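Local coordinates for outer membrane protein SusF (Bacteroides thetaiotaomicron, PDB 4FE9) that binds starch at the bacterial cell surface through its carbohydrate-binding modules, ahead of transport of the starch into the periplasm for degradation, at residues T266-N271 / A303-K308; K283-V288 / G297-A302. One frame throughout, in Å; residues are numbered along the deposited sequence.

Interaction 1. Residues T266-N271 / A303-K308; sequences TGSAYN and ANDQVK. With GLC (alpha-D-glucopyranose), chain C; EDO (1,2-ethanediol), chain J.
With chi1 at 49°, Ser268 tucks OG between its own backbone N and carbonyl carbon and turns it to the backbone of Gln306, whose N-H it accepts in a nearly straight bond (OG to Gln306 N 2.8 Å, 169° at the hydrogen). The exchange is mutual, since Ser268 N donates to Gln306 O at 2.8 Å, tilted modestly from the carbonyl plane; one serine thus serves both backbone polar groups of Gln306. Replacing this serine by an alanine is likely to leave Gln306 N without its side-chain acceptor, so that only the Ser268 N to Gln306 O bond would tie the two residues. Next to it, the methyl CB of Ala269 rests 3.7 Å from Asp305 OD1. Here strand 264-267 gives way to a 3-10 segment; it pairs antiparallel with strand 306-310 in the beta-sheet of the second carbohydrate-binding module. Gly267 and Val307 form a non-hydrogen-bonded pair with CA atoms only 3.9 Å apart, and a CB on the glycine would run into the ring of Tyr270, whose edge lies against Gly267 CA. Thr266 and Lys308 are the hydrogen-bonded pair: Thr266 N meets Lys308 O almost head-on at 3.0 Å, whereas Lys308 N approaches Thr266 O from well above the carbonyl plane. Thr266 OG1 turns to Ala281 O, and Gln306 OE1 takes a hydrogen bond from Asn341 ND2. The Lys308 chain starts out beside its backbone N and bends at chi3 (103°), which carries NZ to a bound glucose, 2.6 Å from its O3, with a weak second bond to O2. Asp318 forms a salt bridge with the same NZ and is itself hydrogen-bonded to the sugar.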
loop_
_atom_site.group_PDB
_atom_site.type_symbol
_atom_site.label_atom_id
_atom_site.label_comp_id
_atom_site.label_asym_id
_atom_site.label_seq_id
_atom_site.Cartn_x
_atom_site.Cartn_y
_atom_site.Cartn_z
ATOM N N THR A 266 3.165 18.344 -15.355
ATOM C CA THR A 266 2.585 19.136 -16.416
ATOM C C THR A 266 1.057 19.025 -16.335
ATOM O O THR A 266 0.510 18.541 -15.324
ATOM C CB THR A 266 3.099 18.693 -17.788
ATOM O OG1 THR A 266 2.726 19.653 -18.781
ATOM C CG2 THR A 266 2.550 17.305 -18.170
ATOM N N GLY A 267 0.366 19.576 -17.332
ATOM C CA GLY A 267 -1.003 20.005 -17.132
ATOM C C GLY A 267 -1.637 20.651 -18.340
ATOM O O GLY A 267 -0.943 21.046 -19.303
ATOM N N SER A 268 -2.971 20.689 -18.328
ATOM C CA SER A 268 -3.738 21.544 -19.246
ATOM C C SER A 268 -3.273 22.988 -19.167
ATOM O O SER A 268 -2.974 23.592 -20.183
ATOM C CB SER A 268 -5.257 21.442 -18.973
ATOM O OG SER A 268 -5.558 21.587 -17.591
ATOM N N ALA A 269 -3.097 23.493 -17.949
ATOM C CA ALA A 269 -2.586 24.860 -17.748
ATOM C C ALA A 269 -1.105 25.068 -18.162
ATOM O O ALA A 269 -0.570 26.161 -17.999
ATOM C CB ALA A 269 -2.809 25.306 -16.317
ATOM N N TYR A 270 -0.461 24.025 -18.707
ATOM C CA TYR A 270 0.982 24.089 -19.070
ATOM C C TYR A 270 1.226 23.576 -20.460
ATOM O O TYR A 270 2.292 23.012 -20.744
ATOM C CB TYR A 270 1.856 23.277 -18.091
ATOM C CG TYR A 270 1.704 23.662 -16.641
ATOM C CD1 TYR A 270 2.316 24.802 -16.134
ATOM C CD2 TYR A 270 0.934 22.912 -15.799
ATOM C CE1 TYR A 270 2.149 25.176 -14.790
ATOM C CE2 TYR A 270 0.720 23.293 -14.481
ATOM C CZ TYR A 270 1.367 24.407 -13.976
ATOM O OH TYR A 270 1.157 24.781 -12.661
ATOM N N ASN A 271 0.179 23.592 -21.277
ATOM C CA ASN A 271 0.293 23.199 -22.657
ATOM C C ASN A 271 0.523 21.713 -22.838
ATOM O O ASN A 271 1.126 21.285 -23.823
ATOM C CB ASN A 271 1.396 24.005 -23.360
ATOM C CG ASN A 271 1.125 24.188 -24.853
ATOM O OD1 ASN A 271 -0.007 24.472 -25.257
ATOM N ND2 ASN A 271 2.136 23.954 -25.676
ATOM N N ALA A 303 -10.025 25.789 -11.058
ATOM C CA ALA A 303 -11.008 24.714 -11.097
ATOM C C ALA A 303 -10.998 24.095 -12.479
ATOM O O ALA A 303 -10.748 24.787 -13.447
ATOM C CB ALA A 303 -12.397 25.246 -10.731
ATOM N N ASN A 304 -10.918 22.760 -12.515
ATOM C CA ASN A 304 -10.899 22.007 -13.783
ATOM C C ASN A 304 -9.556 21.922 -14.496
ATOM O O ASN A 304 -9.471 21.400 -15.608
ATOM C CB ASN A 304 -11.970 22.527 -14.744
ATOM C CG ASN A 304 -13.388 22.396 -14.174
ATOM O OD1 ASN A 304 -13.597 21.865 -13.071
ATOM N ND2 ASN A 304 -14.348 22.947 -14.886
ATOM N N ASP A 305 -8.516 22.469 -13.882
ATOM C CA ASP A 305 -7.140 22.148 -14.295
ATOM C C ASP A 305 -6.924 20.626 -14.261
ATOM O O ASP A 305 -7.338 19.967 -13.326
ATOM C CB ASP A 305 -6.141 22.841 -13.358
ATOM C CG ASP A 305 -5.922 24.342 -13.718
ATOM O OD1 ASP A 305 -6.209 24.725 -14.897
ATOM O OD2 ASP A 305 -5.441 25.125 -12.823
ATOM N N GLN A 306 -6.319 20.078 -15.310
ATOM C CA GLN A 306 -5.867 18.674 -15.280
ATOM C C GLN A 306 -4.356 18.606 -15.257
ATOM O O GLN A 306 -3.703 19.397 -15.908
ATOM C CB GLN A 306 -6.399 17.913 -16.491
ATOM C CG GLN A 306 -7.932 17.758 -16.466
ATOM C CD GLN A 306 -8.487 17.219 -17.755
ATOM O OE1 GLN A 306 -8.073 16.165 -18.232
ATOM N NE2 GLN A 306 -9.483 17.892 -18.283
ATOM N N VAL A 307 -3.812 17.662 -14.498
ATOM C CA VAL A 307 -2.355 17.473 -14.429
ATOM C C VAL A 307 -1.931 16.016 -14.526
ATOM O O VAL A 307 -2.691 15.107 -14.160
ATOM C CB VAL A 307 -1.770 18.068 -13.127
ATOM C CG1 VAL A 307 -1.954 19.608 -13.096
ATOM C CG2 VAL A 307 -2.383 17.428 -11.933
ATOM N N LYS A 308 -0.669 15.803 -14.911
ATOM C CA LYS A 308 -0.019 14.480 -14.785
ATOM C C LYS A 308 1.457 14.668 -14.336
ATOM O O LYS A 308 1.987 15.776 -14.395
ATOM C CB LYS A 308 -0.046 13.745 -16.122
ATOM C CG LYS A 308 -1.352 13.052 -16.416
ATOM C CD LYS A 308 -1.264 12.252 -17.651
ATOM C CE LYS A 308 -1.124 10.790 -17.335
ATOM N NZ LYS A 308 -1.351 9.957 -18.549
HETATM C C1 GLC C . 1.276 10.085 -23.383
HETATM C C2 GLC C . 0.713 10.305 -21.984
HETATM C C3 GLC C . -0.593 11.066 -22.033
HETATM C C4 GLC C . -0.405 12.363 -22.796
HETATM C C5 GLC C . 0.179 12.078 -24.155
HETATM C C6 GLC C . 0.437 13.374 -24.918
HETATM O O2 GLC C . 0.485 9.045 -21.378
HETATM O O3 GLC C . -1.076 11.345 -20.713
HETATM O O4 GLC C . -1.656 12.968 -22.998
HETATM O O5 GLC C . 1.404 11.344 -24.045
HETATM O O6 GLC C . 0.976 13.024 -26.192
HETATM C C1 EDO J . -11.544 27.929 -11.954
HETATM O O1 EDO J . -10.992 28.560 -10.773
HETATM C C2 EDO J . -10.808 28.429 -13.192
HETATM O O2 EDO J . -11.078 27.593 -14.323
#

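Interaction 2. Residues K283-V288 / G297-A302; sequences KALVPV and GIFYFA. With EDO (1,2-ethanediol), chain F.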
loop_
_atom_site.group_PDB
_atom_site.type_symbol
_atom_site.label_atom_id
_atom_site.label_comp_id
_atom_site.label_asym_id
_atom_site.label_seq_id
_atom_site.Cartn_x
_atom_site.Cartn_y
_atom_site.Cartn_z
ATOM N N LYS A 283 6.961 21.468 -14.478
ATOM C CA LYS A 283 7.337 22.030 -13.193
ATOM C C LYS A 283 8.030 20.965 -12.330
ATOM O O LYS A 283 7.422 19.950 -11.984
ATOM C CB LYS A 283 6.106 22.538 -12.452
ATOM C CG LYS A 283 5.213 23.520 -13.267
ATOM C CD LYS A 283 5.790 24.916 -13.245
ATOM C CE LYS A 283 6.283 25.304 -14.617
ATOM N NZ LYS A 283 6.215 26.785 -14.850
ATOM N N ALA A 284 9.261 21.233 -11.930
ATOM C CA ALA A 284 9.987 20.331 -11.019
ATOM C C ALA A 284 9.341 20.340 -9.635
ATOM O O ALA A 284 8.912 21.390 -9.160
ATOM C CB ALA A 284 11.465 20.741 -10.943
ATOM N N LEU A 285 9.102 19.160 -9.064
ATOM C CA LEU A 285 8.840 19.069 -7.611
ATOM C C LEU A 285 10.131 18.916 -6.808
ATOM O O LEU A 285 11.152 18.609 -7.346
ATOM C CB LEU A 285 7.887 17.918 -7.286
ATOM C CG LEU A 285 6.405 18.198 -7.601
ATOM C CD1 LEU A 285 6.144 18.004 -9.137
ATOM C CD2 LEU A 285 5.493 17.283 -6.750
ATOM N N VAL A 286 10.035 19.109 -5.506
ATOM C CA VAL A 286 11.200 19.151 -4.646
ATOM C C VAL A 286 11.338 17.801 -3.921
ATOM O O VAL A 286 10.369 17.333 -3.294
ATOM C CB VAL A 286 11.045 20.270 -3.611
ATOM C CG1 VAL A 286 12.331 20.389 -2.713
ATOM C CG2 VAL A 286 10.708 21.617 -4.319
ATOM N N PRO A 287 12.514 17.139 -4.042
ATOM C CA PRO A 287 12.631 15.867 -3.290
ATOM C C PRO A 287 12.540 16.085 -1.764
ATOM O O PRO A 287 13.108 17.027 -1.246
ATOM C CB PRO A 287 14.030 15.308 -3.707
ATOM C CG PRO A 287 14.807 16.504 -4.196
ATOM C CD PRO A 287 13.807 17.631 -4.557
ATOM N N VAL A 288 11.804 15.225 -1.072
ATOM C CA VAL A 288 11.856 15.184 0.376
ATOM C C VAL A 288 13.196 14.570 0.846
ATOM O O VAL A 288 13.609 13.530 0.344
ATOM C CB VAL A 288 10.668 14.342 0.960
ATOM C CG1 VAL A 288 10.773 14.251 2.474
ATOM C CG2 VAL A 288 9.329 14.954 0.547
ATOM N N GLY A 297 5.540 20.127 -3.822
ATOM C CA GLY A 297 5.591 21.455 -4.379
ATOM C C GLY A 297 4.415 22.256 -3.899
ATOM O O GLY A 297 3.409 21.693 -3.459
ATOM N N ILE A 298 4.527 23.569 -3.970
ATOM C CA ILE A 298 3.352 24.427 -3.773
ATOM C C ILE A 298 2.943 25.099 -5.059
ATOM O O ILE A 298 3.793 25.609 -5.797
ATOM C CB ILE A 298 3.575 25.439 -2.685
ATOM C CG1 ILE A 298 3.458 24.755 -1.329
ATOM C CG2 ILE A 298 2.543 26.600 -2.795
ATOM C CD1 ILE A 298 3.914 25.591 -0.164
ATOM N N PHE A 299 1.709 24.820 -5.479
ATOM C CA PHE A 299 1.271 25.123 -6.832
ATOM C C PHE A 299 -0.125 25.750 -6.787
ATOM O O PHE A 299 -0.862 25.578 -5.807
ATOM C CB PHE A 299 1.225 23.867 -7.703
ATOM C CG PHE A 299 2.562 23.232 -7.942
ATOM C CD1 PHE A 299 3.512 23.849 -8.773
ATOM C CD2 PHE A 299 2.841 21.973 -7.426
ATOM C CE1 PHE A 299 4.751 23.260 -8.996
ATOM C CE2 PHE A 299 4.084 21.368 -7.650
ATOM C CZ PHE A 299 5.007 21.977 -8.499
ATOM N N TYR A 300 -0.451 26.520 -7.828
ATOM C CA TYR A 300 -1.796 27.089 -7.961
ATOM C C TYR A 300 -2.595 26.253 -8.862
ATOM O O TYR A 300 -2.196 26.020 -9.993
ATOM C CB TYR A 300 -1.770 28.524 -8.495
ATOM C CG TYR A 300 -3.146 29.175 -8.428
ATOM C CD1 TYR A 300 -3.729 29.480 -7.181
ATOM C CD2 TYR A 300 -3.938 29.253 -9.543
ATOM C CE1 TYR A 300 -5.031 29.944 -7.083
ATOM C CE2 TYR A 300 -5.266 29.706 -9.453
ATOM C CZ TYR A 300 -5.800 30.035 -8.211
ATOM O OH TYR A 300 -7.101 30.504 -8.101
ATOM N N PHE A 301 -3.779 25.834 -8.404
ATOM C CA PHE A 301 -4.724 25.159 -9.324
ATOM C C PHE A 301 -6.046 25.940 -9.433
ATOM O O PHE A 301 -6.616 26.360 -8.418
ATOM C CB PHE A 301 -4.988 23.720 -8.890
ATOM C CG PHE A 301 -3.754 22.857 -8.848
ATOM C CD1 PHE A 301 -3.308 22.184 -9.992
ATOM C CD2 PHE A 301 -3.059 22.692 -7.674
ATOM C CE1 PHE A 301 -2.163 21.346 -9.942
ATOM C CE2 PHE A 301 -1.921 21.851 -7.613
ATOM C CZ PHE A 301 -1.502 21.167 -8.748
ATOM N N ALA A 302 -6.385 26.292 -10.655
ATOM C CA ALA A 302 -7.759 26.691 -11.035
ATOM C C ALA A 302 -8.735 25.518 -10.882
ATOM O O ALA A 302 -8.322 24.362 -10.707
ATOM C CB ALA A 302 -7.768 27.174 -12.455
HETATM C C1 EDO F . 7.280 24.756 -6.105
HETATM O O1 EDO F . 6.952 24.630 -4.715
HETATM C C2 EDO F . 8.024 23.506 -6.508
HETATM O O2 EDO F . 8.436 23.635 -7.870
#
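The beta hairpin of strands 283-287 and 294-301 in the second carbohydrate-binding module is joined here by the ring of Phe299, which reaches across to the start of the first strand. Leu285 CG lies at the ring edge, in its plane, 3.9 Å from Phe299 CE2, and the two side chains cross at about a right angle. Lys283 offers its aliphatic root, CB standing 3.8 Å from Phe299 CE1, while its chain bends away at chi2 and chi3 and NZ ends in a weak hydrogen bond to Pro279 O. Regular backbone pairing of the hairpin lies nearer its turn, where Val286 is bonded to Trp296 and Val288 to Thr294; beyond Gly297 the strands part and the phenylalanine fills in between them. With CG beside the backbone N, chi1 -65°, the Phe299 ring is turned toward Lys283 and Leu285, and it comes so near Gly297 that a CB there would collide with CE2. Leu285 CD2 comes to 4.1 Å from Gly297 N. An ethanediol molecule, probably from the crystallisation liquor, links the two strands: its O2 donates to Ala284 O at 2.6 Å, and its O1 accepts a nearly straight bond from Ile298 N at 2.7 Å. Tyr440 is also hydrogen-bonded to this molecule. Met265 of the neighbouring strand 264-267 packs on both Leu285 and Phe299.

Both contacts belong to one antiparallel sheet, and along the chain interaction 2 is nested inside the loop closed by interaction 1. Interaction 1 joins strands 264-267 and 306-310, interaction 2 strands 283-287 and 294-301; strands 264-267 and 283-287 are neighbours in the sheet. Interaction 1 is held mainly by backbone hydrogen bonds and a serine hydroxyl, and reaches the glycan at one end; interaction 2 is mostly apolar and lies away from the annotated sugar sites. Each is partly buried, with exposed residues at its margin. They touch directly, Val307 CG1 packing 3.6 Å from Phe301 CE1, and Tyr270 CE1 meeting Lys283 CG at 3.8 Å.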